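Local coordinates for protein group II chitinase (Ostrinia furnacalis, PDB 6JAV) that probably cleaves chitin chains internally as an endochitinase, here represented by one family 18 catalytic domain of a much longer multidomain protein, at residues A[38-43]-A[80-85]; A[121-126]-A[164-169]; A[195-200]-A[244-249]; A[285-290]-A[320-325]. All blocks are in the same frame, centred on the assembly; numbering follows the deposited sequence. Where two conformers were deposited one is given.

Interaction 1: residues A[38-43]-A[80-85]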
loop_
_atom_site.group_PDB
_atom_site.type_symbol
_atom_site.label_atom_id
_atom_site.label_comp_id
_atom_site.label_asym_id
_atom_site.label_seq_id
_atom_site.Cartn_x
_atom_site.Cartn_y
_atom_site.Cartn_z
ATOM N N HIS A 38 6.644 -7.733 -9.174
ATOM C CA HIS A 38 7.114 -7.991 -7.820
ATOM C C HIS A 38 5.879 -8.290 -6.991
ATOM O O HIS A 38 4.832 -7.644 -7.174
ATOM C CB HIS A 38 7.797 -6.751 -7.224
ATOM C CG HIS A 38 9.091 -6.390 -7.897
ATOM N ND1 HIS A 38 9.158 -5.912 -9.187
ATOM C CD2 HIS A 38 10.366 -6.448 -7.447
ATOM C CE1 HIS A 38 10.426 -5.704 -9.514
ATOM N NE2 HIS A 38 11.179 -6.032 -8.479
ATOM N N ILE A 39 5.958 -9.298 -6.130
ATOM C CA ILE A 39 4.902 -9.578 -5.166
ATOM C C ILE A 39 5.505 -9.402 -3.792
ATOM O O ILE A 39 6.616 -9.889 -3.536
ATOM C CB ILE A 39 4.357 -11.010 -5.324
ATOM C CG1 ILE A 39 3.643 -11.142 -6.666
ATOM C CG2 ILE A 39 3.422 -11.335 -4.161
ATOM C CD1 ILE A 39 3.472 -12.596 -7.125
ATOM N N VAL A 40 4.791 -8.699 -2.912
ATOM C CA VAL A 40 5.244 -8.478 -1.545
ATOM C C VAL A 40 4.243 -9.123 -0.599
ATOM O O VAL A 40 3.047 -8.807 -0.642
ATOM C CB VAL A 40 5.422 -6.990 -1.226
ATOM C CG1 VAL A 40 5.933 -6.860 0.211
ATOM C CG2 VAL A 40 6.394 -6.353 -2.198
ATOM N N TYR A 41 4.730 -10.015 0.259
ATOM C CA TYR A 41 3.863 -10.804 1.130
ATOM C C TYR A 41 3.628 -10.058 2.438
ATOM O O TYR A 41 4.564 -9.869 3.228
ATOM C CB TYR A 41 4.584 -12.130 1.411
ATOM C CG TYR A 41 3.751 -13.177 2.110
ATOM C CD1 TYR A 41 3.352 -13.027 3.433
ATOM C CD2 TYR A 41 3.401 -14.345 1.431
ATOM C CE1 TYR A 41 2.588 -14.007 4.069
ATOM C CE2 TYR A 41 2.671 -15.333 2.054
ATOM C CZ TYR A 41 2.245 -15.151 3.358
ATOM O OH TYR A 41 1.495 -16.140 3.967
ATOM N N GLY A 42 2.382 -9.681 2.712
ATOM C CA GLY A 42 2.032 -9.012 3.960
ATOM C C GLY A 42 1.321 -9.979 4.897
ATOM O O GLY A 42 0.325 -10.604 4.505
ATOM N N PHE A 43 1.822 -10.118 6.130
ATOM C CA PHE A 43 3.031 -9.516 6.694
ATOM C C PHE A 43 3.651 -10.549 7.632
ATOM O O PHE A 43 2.945 -11.408 8.202
ATOM C CB PHE A 43 2.673 -8.325 7.594
ATOM C CG PHE A 43 2.208 -7.114 6.848
ATOM C CD1 PHE A 43 3.107 -6.331 6.170
ATOM C CD2 PHE A 43 0.868 -6.772 6.829
ATOM C CE1 PHE A 43 2.692 -5.200 5.473
ATOM C CE2 PHE A 43 0.439 -5.649 6.136
ATOM C CZ PHE A 43 1.357 -4.867 5.455
ATOM N N SER A 80 9.062 -10.726 -2.293
ATOM C CA SER A 80 9.625 -10.253 -1.033
ATOM C C SER A 80 8.659 -10.496 0.121
ATOM O O SER A 80 7.450 -10.659 -0.070
ATOM C CB SER A 80 9.902 -8.754 -1.096
ATOM O OG SER A 80 10.925 -8.483 -2.045
ATOM N N LEU A 81 9.208 -10.503 1.324
ATOM C CA LEU A 81 8.414 -10.613 2.532
ATOM C C LEU A 81 8.370 -9.243 3.206
ATOM O O LEU A 81 9.424 -8.620 3.402
ATOM C CB LEU A 81 9.062 -11.630 3.480
ATOM C CG LEU A 81 8.362 -11.782 4.832
ATOM C CD1 LEU A 81 6.901 -12.233 4.684
ATOM C CD2 LEU A 81 9.152 -12.767 5.667
ATOM N N ALA A 82 7.165 -8.757 3.538
ATOM C CA ALA A 82 7.037 -7.480 4.240
ATOM C C ALA A 82 6.983 -7.685 5.740
ATOM O O ALA A 82 6.329 -8.601 6.243
ATOM C CB ALA A 82 5.796 -6.694 3.813
ATOM N N LEU A 83 7.651 -6.799 6.465
ATOM C CA LEU A 83 7.651 -6.804 7.913
ATOM C C LEU A 83 6.899 -5.589 8.416
ATOM O O LEU A 83 7.236 -4.454 8.049
ATOM C CB LEU A 83 9.095 -6.747 8.409
ATOM C CG LEU A 83 9.283 -6.545 9.907
ATOM C CD1 LEU A 83 8.765 -7.769 10.681
ATOM C CD2 LEU A 83 10.757 -6.341 10.200
ATOM N N GLY A 84 5.904 -5.824 9.254
ATOM C CA GLY A 84 5.223 -4.736 9.934
ATOM C C GLY A 84 3.758 -4.630 9.551
ATOM O O GLY A 84 2.970 -5.543 9.815
ATOM N N GLY A 85 3.395 -3.524 8.931
ATOM C CA GLY A 85 2.007 -3.201 8.665
ATOM C C GLY A 85 1.408 -2.332 9.765
ATOM O O GLY A 85 1.980 -2.134 10.844
#
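Tyr41 bonds to the residues on both sides of Leu81 in a parallel strand pair, its N reaching Ser80 O at 2.8 Å and its O accepting Ala82 N, while Ser80 N binds Ile39 O one step earlier and the two short strands splay by 35°. Val40 and Ser80 lie on one surface of the sheet, Tyr41 and Leu81 on the other. On the first, Val40 CG1 meets Ala82 CB at 3.6 Å. On the second, the methyl Leu81 CD1 comes obliquely to the phenol ring, 3.8 Å from Tyr41 CD1. The widest contact is made by Phe43, which follows a cis peptide bond. Its CG is anti to the carbonyl carbon (chi1 -72°), a setting that lays the ring against the backbone of Gly84 and Gly85 and puts Phe43 CD1 3.6 Å from Ala82 CB. Gly85 CA forms a CH-pi contact over one face, 3.8 Å from the centroid of the Phe43 ring and 14° off its normal; with no side chains on the two glycines, the ring packs directly on main chain. In the TIM barrel, strand 8-14 pairs with the far edge of 38-43. Helix 65-70 covers Tyr41 and Leu81 from outside, and the Tyr41 hydroxyl is bonded to Asp60. Val40 and Ala82 face the barrel interior, where strand 122-126 brings Asp124 against both.

Interaction 2: residues A[121-126]-A[164-169]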
loop_
_atom_site.group_PDB
_atom_site.type_symbol
_atom_site.label_atom_id
_atom_site.label_comp_id
_atom_site.label_asym_id
_atom_site.label_seq_id
_atom_site.Cartn_x
_atom_site.Cartn_y
_atom_site.Cartn_z
ATOM N N ASP A 121 13.064 -13.354 -2.121
ATOM C CA ASP A 121 14.046 -12.563 -2.853
ATOM C C ASP A 121 14.430 -11.275 -2.146
ATOM O O ASP A 121 15.356 -10.600 -2.597
ATOM C CB ASP A 121 13.488 -12.151 -4.219
ATOM C CG ASP A 121 13.381 -13.295 -5.174
ATOM O OD1 ASP A 121 14.385 -14.058 -5.321
ATOM O OD2 ASP A 121 12.310 -13.430 -5.794
ATOM N N GLY A 122 13.744 -10.910 -1.071
ATOM C CA GLY A 122 14.060 -9.649 -0.412
ATOM C C GLY A 122 13.125 -9.405 0.755
ATOM O O GLY A 122 12.207 -10.189 1.036
ATOM N N LEU A 123 13.386 -8.287 1.435
ATOM C CA LEU A 123 12.641 -7.824 2.592
ATOM C C LEU A 123 12.057 -6.457 2.257
ATOM O O LEU A 123 12.743 -5.618 1.667
ATOM C CB LEU A 123 13.605 -7.661 3.778
ATOM C CG LEU A 123 12.970 -7.206 5.095
ATOM C CD1 LEU A 123 11.989 -8.212 5.630
ATOM C CD2 LEU A 123 14.086 -6.971 6.141
ATOM N N ASP A 124 10.794 -6.244 2.613
ATOM C CA ASP A 124 10.146 -4.938 2.487
ATOM C C ASP A 124 9.816 -4.464 3.902
ATOM O O ASP A 124 9.198 -5.200 4.680
ATOM C CB ASP A 124 8.846 -5.131 1.685
ATOM C CG ASP A 124 8.127 -3.838 1.370
ATOM O OD1 ASP A 124 8.705 -2.920 0.730
ATOM O OD2 ASP A 124 6.942 -3.729 1.717
ATOM N N LEU A 125 10.244 -3.259 4.253
ATOM C CA LEU A 125 10.020 -2.710 5.589
ATOM C C LEU A 125 8.752 -1.869 5.574
ATOM O O LEU A 125 8.644 -0.926 4.779
ATOM C CB LEU A 125 11.204 -1.823 5.986
ATOM C CG LEU A 125 12.513 -2.587 6.070
ATOM C CD1 LEU A 125 13.672 -1.596 6.183
ATOM C CD2 LEU A 125 12.461 -3.502 7.280
ATOM N N ASP A 126 7.813 -2.172 6.474
ATOM C CA ASP A 126 6.497 -1.534 6.495
ATOM C C ASP A 126 6.156 -1.029 7.894
ATOM O O ASP A 126 5.040 -1.215 8.386
ATOM C CB ASP A 126 5.387 -2.489 6.027
ATOM C CG ASP A 126 5.518 -2.877 4.568
ATOM O OD1 ASP A 126 6.580 -3.413 4.199
ATOM O OD2 ASP A 126 4.568 -2.684 3.783
ATOM N N LEU A 164 20.034 -10.003 -2.603
ATOM C CA LEU A 164 18.674 -9.921 -2.078
ATOM C C LEU A 164 18.243 -8.460 -2.073
ATOM O O LEU A 164 19.072 -7.547 -1.955
ATOM C CB LEU A 164 18.605 -10.502 -0.669
ATOM C CG LEU A 164 18.890 -12.021 -0.608
ATOM C CD1 LEU A 164 19.039 -12.483 0.831
ATOM C CD2 LEU A 164 17.742 -12.777 -1.301
ATOM N N LEU A 165 16.937 -8.244 -2.225
ATOM C CA LEU A 165 16.353 -6.916 -2.366
ATOM C C LEU A 165 15.955 -6.342 -1.011
ATOM O O LEU A 165 15.655 -7.070 -0.055
ATOM C CB LEU A 165 15.113 -6.983 -3.258
ATOM C CG LEU A 165 15.400 -7.507 -4.679
ATOM C CD1 LEU A 165 14.132 -7.881 -5.416
ATOM C CD2 LEU A 165 16.202 -6.452 -5.464
ATOM N N LEU A 166 15.969 -5.018 -0.929
ATOM C CA LEU A 166 15.497 -4.314 0.252
ATOM C C LEU A 166 14.659 -3.130 -0.204
ATOM O O LEU A 166 15.110 -2.325 -1.020
ATOM C CB LEU A 166 16.689 -3.827 1.108
ATOM C CG LEU A 166 16.287 -3.122 2.394
ATOM C CD1 LEU A 166 15.535 -4.067 3.350
ATOM C CD2 LEU A 166 17.515 -2.496 3.083
ATOM N N SER A 167 13.428 -3.043 0.290
ATOM C CA SER A 167 12.506 -1.975 -0.089
ATOM C C SER A 167 11.774 -1.509 1.153
ATOM O O SER A 167 11.864 -2.123 2.216
ATOM C CB SER A 167 11.500 -2.441 -1.148
ATOM O OG SER A 167 10.821 -3.611 -0.705
ATOM N N ALA A 168 11.031 -0.411 1.017
ATOM C CA ALA A 168 10.190 0.028 2.121
ATOM C C ALA A 168 8.915 0.646 1.584
ATOM O O ALA A 168 8.926 1.285 0.530
ATOM C CB ALA A 168 10.899 1.098 2.988
ATOM N N ALA A 169 7.824 0.469 2.330
ATOM C CA ALA A 169 6.591 1.206 2.086
ATOM C C ALA A 169 6.603 2.397 3.019
ATOM O O ALA A 169 6.895 2.247 4.209
ATOM C CB ALA A 169 5.376 0.329 2.382
HETATM O O HOH W 1 12.031 -6.098 -1.137
#
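Asp124 and Ser167 meet because their first torsions swing the polar ends together: Asp124 CG is anti to the backbone N (chi1 -175°), and Ser167 OG is tucked between its own N and carbonyl carbon (chi1 54°). Ser167 OG then donates to Asp124 OD1 at 2.6 Å, arriving on the anti side of the carboxylate and 20° out of its plane. A water donates to Ser167 OG at 2.8 Å and makes a weak bond to Leu123 O, so the serine hydroxyl accepts from the water and donates to the acid. Beneath this, five backbone bonds zip the parallel strands from Asp121 O to Ala169 N. The pair is drawn close at the glycine, with Gly122 CA 3.1 Å from Leu165 O. The opposite surface is aliphatic: Leu166 CD1 lies 4.1 Å from Leu123 CB, Leu125 CB packs on Ala168 CB, and helix 143-159 covers these leucines through Val152, Leu155 and Leu159, completing a beta-alpha-beta unit. Segment 121-126 carries the aspartates of the DxxDxDxE signature of family 18 glycosidases, whose closing glutamate serves in relatives as the acid catalyst. With Ser167 holding Asp124 OD1 and the Tyr12 hydroxyl bonded to OD2, both oxygens of this buried carboxylate are gripped, which fixes its rotation beneath the probable catalytic end of the strand.

Interaction 3: residues A[195-200]-A[244-249]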
loop_
_atom_site.group_PDB
_atom_site.type_symbol
_atom_site.label_atom_id
_atom_site.label_comp_id
_atom_site.label_asym_id
_atom_site.label_seq_id
_atom_site.Cartn_x
_atom_site.Cartn_y
_atom_site.Cartn_z
ATOM N N VAL A 195 5.692 4.428 -2.241
ATOM C CA VAL A 195 5.040 5.532 -1.552
ATOM C C VAL A 195 3.545 5.227 -1.449
ATOM O O VAL A 195 2.868 4.991 -2.459
ATOM C CB VAL A 195 5.290 6.870 -2.253
ATOM C CG1 VAL A 195 4.712 8.005 -1.399
ATOM C CG2 VAL A 195 6.799 7.092 -2.463
ATOM N N MET A 196 3.026 5.229 -0.222
ATOM C CA MET A 196 1.631 4.855 0.019
ATOM C C MET A 196 0.737 6.079 -0.203
ATOM O O MET A 196 0.185 6.658 0.742
ATOM C CB MET A 196 1.478 4.269 1.411
ATOM C CG MET A 196 2.211 2.940 1.490
ATOM S SD MET A 196 1.913 2.061 3.021
ATOM C CE MET A 196 2.928 3.019 3.855
ATOM N N THR A 197 0.588 6.433 -1.496
ATOM C CA THR A 197 -0.195 7.592 -1.962
ATOM C C THR A 197 -1.690 7.292 -1.891
ATOM O O THR A 197 -2.422 7.344 -2.898
ATOM C CB THR A 197 0.250 8.032 -3.365
ATOM O OG1 THR A 197 0.583 6.871 -4.147
ATOM C CG2 THR A 197 1.509 8.911 -3.298
ATOM N N TYR A 198 -2.160 6.990 -0.689
ATOM C CA TYR A 198 -3.561 6.709 -0.426
ATOM C C TYR A 198 -3.789 6.857 1.066
ATOM O O TYR A 198 -2.865 7.123 1.842
ATOM C CB TYR A 198 -3.990 5.320 -0.955
ATOM C CG TYR A 198 -3.026 4.175 -0.648
ATOM C CD1 TYR A 198 -2.874 3.696 0.635
ATOM C CD2 TYR A 198 -2.264 3.599 -1.663
ATOM C CE1 TYR A 198 -1.979 2.640 0.906
ATOM C CE2 TYR A 198 -1.379 2.540 -1.397
ATOM C CZ TYR A 198 -1.257 2.081 -0.125
ATOM O OH TYR A 198 -0.387 1.040 0.140
ATOM N N ASP A 199 -5.048 6.698 1.466
ATOM C CA ASP A 199 -5.480 6.994 2.837
ATOM C C ASP A 199 -5.192 8.445 3.225
ATOM O O ASP A 199 -4.947 8.739 4.397
ATOM C CB ASP A 199 -4.895 6.018 3.866
ATOM C CG ASP A 199 -5.449 4.622 3.714
ATOM O OD1 ASP A 199 -6.464 4.445 2.997
ATOM O OD2 ASP A 199 -4.836 3.693 4.285
ATOM N N TYR A 200 -5.266 9.362 2.254
ATOM C CA TYR A 200 -5.151 10.776 2.601
ATOM C C TYR A 200 -6.349 11.243 3.402
ATOM O O TYR A 200 -6.236 12.208 4.167
ATOM C CB TYR A 200 -5.083 11.606 1.335
ATOM C CG TYR A 200 -3.764 11.548 0.607
ATOM C CD1 TYR A 200 -2.674 12.332 1.012
ATOM C CD2 TYR A 200 -3.609 10.725 -0.507
ATOM C CE1 TYR A 200 -1.486 12.298 0.325
ATOM C CE2 TYR A 200 -2.422 10.691 -1.216
ATOM C CZ TYR A 200 -1.353 11.484 -0.794
ATOM O OH TYR A 200 -0.194 11.426 -1.521
ATOM N N ILE A 244 11.174 5.378 -7.050
ATOM C CA ILE A 244 9.809 5.551 -6.557
ATOM C C ILE A 244 8.847 4.642 -7.306
ATOM O O ILE A 244 8.803 4.626 -8.546
ATOM C CB ILE A 244 9.370 7.014 -6.692
ATOM C CG1 ILE A 244 10.240 7.891 -5.791
ATOM C CG2 ILE A 244 7.879 7.179 -6.339
ATOM C CD1 ILE A 244 10.038 9.341 -6.064
ATOM N N VAL A 245 8.029 3.908 -6.558
ATOM C CA VAL A 245 6.830 3.299 -7.130
ATOM C C VAL A 245 5.632 3.914 -6.416
ATOM O O VAL A 245 5.616 4.019 -5.176
ATOM C CB VAL A 245 6.830 1.749 -7.079
ATOM C CG1 VAL A 245 8.033 1.205 -7.862
ATOM C CG2 VAL A 245 6.854 1.210 -5.688
ATOM N N MET A 246 4.646 4.353 -7.195
ATOM C CA MET A 246 3.502 5.089 -6.671
ATOM C C MET A 246 2.360 4.143 -6.316
ATOM O O MET A 246 1.841 3.435 -7.190
ATOM C CB MET A 246 3.013 6.110 -7.690
ATOM C CG MET A 246 1.871 6.937 -7.111
ATOM S SD MET A 246 1.531 8.334 -8.209
ATOM C CE MET A 246 0.350 7.534 -9.228
ATOM N N GLY A 247 1.921 4.207 -5.064
ATOM C CA GLY A 247 0.820 3.351 -4.624
ATOM C C GLY A 247 -0.530 3.784 -5.178
ATOM O O GLY A 247 -0.850 4.975 -5.277
ATOM N N MET A 248 -1.362 2.785 -5.474
ATOM C CA MET A 248 -2.723 2.999 -5.916
ATOM C C MET A 248 -3.651 2.060 -5.146
ATOM O O MET A 248 -3.350 0.852 -5.004
ATOM C CB MET A 248 -2.811 2.796 -7.428
ATOM C CG MET A 248 -2.137 3.971 -8.298
ATOM S SD MET A 248 -1.923 3.404 -9.972
ATOM C CE MET A 248 -0.451 2.423 -9.780
ATOM N N PRO A 249 -4.750 2.575 -4.597
ATOM C CA PRO A 249 -5.660 1.756 -3.770
ATOM C C PRO A 249 -6.660 0.972 -4.614
ATOM O O PRO A 249 -7.306 1.513 -5.520
ATOM C CB PRO A 249 -6.389 2.799 -2.908
ATOM C CG PRO A 249 -6.466 4.016 -3.817
ATOM C CD PRO A 249 -5.177 3.993 -4.669
HETATM O O HOH W 2 -2.705 6.947 -5.606
#
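Thr197 OG1 donates to Gly247 O at 2.6 Å, lying in the carbonyl plane on a lone pair, with a C=O...OG1 angle of 121°. The hydroxyl reaches this oxygen because it sits between its own N and carbonyl carbon (chi1 37°). A water takes the same acceptor, donating to Gly247 O at 2.7 Å and to Thr197 O, and so ties the two backbones together a second time. Toward the start of the pair, the end of strand 192-195 is still in parallel register: Val195 N binds Val245 O at 3.0 Å and Gly247 N returns to Val195 O. Val195 CG2 touches Ile244 CG2. Two consecutive inverse gamma turns, centred on Met196 and Thr197, then turn the chain out of the sheet. Beyond them Tyr198 presents its ring edge to Met248 N, with Tyr198 CB 4.0 Å from Pro249 CB. Farther out, Thr230 of helix 227-236 packs on Val195 and Thr197, while Met344 and Trp346 of strand 342-346 border the tyrosine. Asp199, bonded through OD1 to Tyr251 and Gln253, touches the inhibitor. The sequence Met-Thr-Tyr-Asp is a family 18 motif whose tyrosine and aspartate line the substrate cleft in relatives. Two donors on one carbonyl keep Gly247 O well satisfied despite the burial of its residue, and both join the loop that leads to Asp199 to the neighbouring strand.

Interaction 4: residues A[285-290]-A[320-325]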
loop_
_atom_site.group_PDB
_atom_site.type_symbol
_atom_site.label_atom_id
_atom_site.label_comp_id
_atom_site.label_asym_id
_atom_site.label_seq_id
_atom_site.Cartn_x
_atom_site.Cartn_y
_atom_site.Cartn_z
ATOM N N LEU A 285 -14.022 -0.483 2.102
ATOM C CA LEU A 285 -14.703 -1.390 1.176
ATOM C C LEU A 285 -13.758 -1.773 0.045
ATOM O O LEU A 285 -13.081 -0.914 -0.526
ATOM C CB LEU A 285 -15.969 -0.763 0.542
ATOM C CG LEU A 285 -17.146 -0.489 1.485
ATOM C CD1 LEU A 285 -18.216 0.326 0.775
ATOM C CD2 LEU A 285 -17.743 -1.796 2.028
ATOM N N ALA A 286 -13.736 -3.052 -0.313
ATOM C CA ALA A 286 -12.939 -3.470 -1.455
ATOM C C ALA A 286 -13.562 -2.929 -2.739
ATOM O O ALA A 286 -14.762 -2.645 -2.792
ATOM C CB ALA A 286 -12.921 -5.002 -1.532
ATOM N N TYR A 287 -12.748 -2.779 -3.788
ATOM C CA TYR A 287 -13.314 -2.378 -5.070
ATOM C C TYR A 287 -14.460 -3.299 -5.490
ATOM O O TYR A 287 -15.477 -2.833 -6.008
ATOM C CB TYR A 287 -12.243 -2.302 -6.173
ATOM C CG TYR A 287 -12.874 -1.872 -7.481
ATOM C CD1 TYR A 287 -13.261 -0.551 -7.666
ATOM C CD2 TYR A 287 -13.180 -2.795 -8.462
ATOM C CE1 TYR A 287 -13.887 -0.137 -8.841
ATOM C CE2 TYR A 287 -13.816 -2.396 -9.645
ATOM C CZ TYR A 287 -14.154 -1.067 -9.812
ATOM O OH TYR A 287 -14.793 -0.634 -10.965
ATOM N N TYR A 288 -14.334 -4.614 -5.258
ATOM C CA TYR A 288 -15.414 -5.508 -5.688
ATOM C C TYR A 288 -16.683 -5.354 -4.852
ATOM O O TYR A 288 -17.765 -5.781 -5.293
ATOM C CB TYR A 288 -14.942 -6.973 -5.757
ATOM C CG TYR A 288 -14.569 -7.619 -4.441
ATOM C CD1 TYR A 288 -15.554 -8.086 -3.541
ATOM C CD2 TYR A 288 -13.223 -7.804 -4.096
ATOM C CE1 TYR A 288 -15.201 -8.685 -2.350
ATOM C CE2 TYR A 288 -12.862 -8.398 -2.897
ATOM C CZ TYR A 288 -13.849 -8.833 -2.019
ATOM O OH TYR A 288 -13.499 -9.450 -0.839
ATOM N N GLU A 289 -16.581 -4.789 -3.656
ATOM C CA GLU A 289 -17.773 -4.420 -2.896
ATOM C C GLU A 289 -18.378 -3.120 -3.416
ATOM O O GLU A 289 -19.613 -2.989 -3.519
ATOM C CB GLU A 289 -17.404 -4.318 -1.418
ATOM C CG GLU A 289 -17.098 -5.710 -0.798
ATOM C CD GLU A 289 -16.521 -5.646 0.599
ATOM O OE1 GLU A 289 -15.608 -4.825 0.875
ATOM O OE2 GLU A 289 -16.931 -6.460 1.467
ATOM N N ILE A 290 -17.527 -2.155 -3.772
ATOM C CA ILE A 290 -18.011 -0.859 -4.266
ATOM C C ILE A 290 -18.691 -1.016 -5.619
ATOM O O ILE A 290 -19.780 -0.473 -5.855
ATOM C CB ILE A 290 -16.820 0.118 -4.344
ATOM C CG1 ILE A 290 -16.283 0.409 -2.948
ATOM C CG2 ILE A 290 -17.237 1.414 -5.072
ATOM C CD1 ILE A 290 -14.936 1.154 -2.977
ATOM N N VAL A 320 -18.688 6.571 -0.175
ATOM C CA VAL A 320 -17.372 5.929 -0.321
ATOM C C VAL A 320 -16.585 6.613 -1.429
ATOM O O VAL A 320 -17.134 6.944 -2.481
ATOM C CB VAL A 320 -17.534 4.411 -0.579
ATOM C CG1 VAL A 320 -18.249 4.140 -1.891
ATOM C CG2 VAL A 320 -16.153 3.695 -0.543
ATOM N N SER A 321 -15.282 6.829 -1.200
ATOM C CA SER A 321 -14.424 7.371 -2.249
ATOM C C SER A 321 -13.395 6.323 -2.641
ATOM O O SER A 321 -12.939 5.553 -1.790
ATOM C CB SER A 321 -13.721 8.655 -1.788
ATOM O OG SER A 321 -12.936 8.421 -0.638
ATOM N N PHE A 322 -13.035 6.293 -3.924
ATOM C CA PHE A 322 -12.281 5.165 -4.471
ATOM C C PHE A 322 -11.725 5.537 -5.838
ATOM O O PHE A 322 -12.024 6.600 -6.396
ATOM C CB PHE A 322 -13.175 3.907 -4.555
ATOM C CG PHE A 322 -14.294 4.030 -5.546
ATOM C CD1 PHE A 322 -15.443 4.755 -5.220
ATOM C CD2 PHE A 322 -14.194 3.483 -6.817
ATOM C CE1 PHE A 322 -16.489 4.899 -6.147
ATOM C CE2 PHE A 322 -15.263 3.618 -7.752
ATOM C CZ PHE A 322 -16.389 4.345 -7.393
ATOM N N ASP A 323 -10.890 4.652 -6.380
ATOM C CA ASP A 323 -10.356 4.836 -7.723
ATOM C C ASP A 323 -11.056 3.909 -8.715
ATOM O O ASP A 323 -11.233 2.711 -8.449
ATOM C CB ASP A 323 -8.846 4.547 -7.745
ATOM C CG ASP A 323 -8.002 5.719 -7.247
ATOM O OD1 ASP A 323 -8.564 6.740 -6.784
ATOM O OD2 ASP A 323 -6.745 5.597 -7.322
ATOM N N ASP A 324 -11.444 4.470 -9.861
ATOM C CA ASP A 324 -11.967 3.711 -10.983
ATOM C C ASP A 324 -10.915 3.573 -12.086
ATOM O O ASP A 324 -9.802 4.096 -11.997
ATOM C CB ASP A 324 -13.287 4.315 -11.485
ATOM C CG ASP A 324 -13.143 5.734 -12.061
ATOM O OD1 ASP A 324 -12.069 6.365 -12.027
ATOM O OD2 ASP A 324 -14.175 6.257 -12.545
ATOM N N VAL A 325 -11.263 2.843 -13.148
ATOM C CA VAL A 325 -10.331 2.644 -14.256
ATOM C C VAL A 325 -9.901 3.978 -14.848
ATOM O O VAL A 325 -8.731 4.161 -15.203
ATOM C CB VAL A 325 -10.951 1.706 -15.317
ATOM C CG1 VAL A 325 -10.180 1.773 -16.608
ATOM C CG2 VAL A 325 -11.031 0.294 -14.756
HETATM O O HOH W 3 -13.827 1.188 -12.816
#
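Ile290 packs on Val320 and Phe322 inside the alpha+beta insertion domain that family 18 chitinases carry between the seventh strand and seventh helix of the barrel; no direct hydrogen bond joins segments 285-290 and 320-325. The main interaction is CH-pi. Ile290 CG2 stands over the centre of the Phe322 ring, 3.6 Å from the centroid and only 8° off the normal. The ring gets there because Phe322 CG lies between the backbone N and the carbonyl carbon (chi1 67°), which turns it toward helix 287-296.

Aliphatic contacts surround it. The other branch of the isoleucine ends in Ile290 CD1, 3.6 Å from Phe322 CB and also in touch with Val320 CG2. That same valine methyl meets Leu285 CD1 at 4.2 Å, the two side chains crossing at about a right angle. Between the aromatic residues, Phe322 CE2 comes to the ring edge of Tyr287, 4.1 Å from Tyr287 CE1.

Polar bonds gather at the helix starts and round Tyr287. Glu289 OE1 accepts Ala286 N at 2.8 Å through its anti lone pair, a side-chain bond from the third residue of helix 287-296 back to the N-H of its N-cap, and Thr279 and Tyr278 also bind this carboxylate. Asp324 caps helix 325-337 by accepting Ile327 N, with Lys303 as a salt-bridge partner. Tyr287 OH is bonded to Gln359 OE1, and a water bridges the two segments by donating to Tyr287 OH at 2.8 Å and accepting Val325 N at 3.1 Å.

How the interactions relate
Interactions 1 and 2 are consecutive parts of the barrel wall: strand 78-84 pairs with strand 122-126 through two probable hydrogen bonds, Leu83 N to Asp124 O at 2.9 Å and Asp126 N to Leu83 O at 2.8 Å. Farther round the barrel, Met196 CE of interaction 3 packs on Ala169 C of interaction 2 at 3.8 Å. Strand 244-257 continues from interaction 3 into the insertion domain, where Pro249 CD lies 3.5 Å from Asp323 OD2 of interaction 4. The contacts differ in distance from the inhibitor: Asp199 touches it, the side chains of Phe43 and Tyr198 lie about 7 Å from it, and those of Leu285 and Asp126 about 10 and 11 Å. The centres of interactions 2 and 4 are about 28 Å apart.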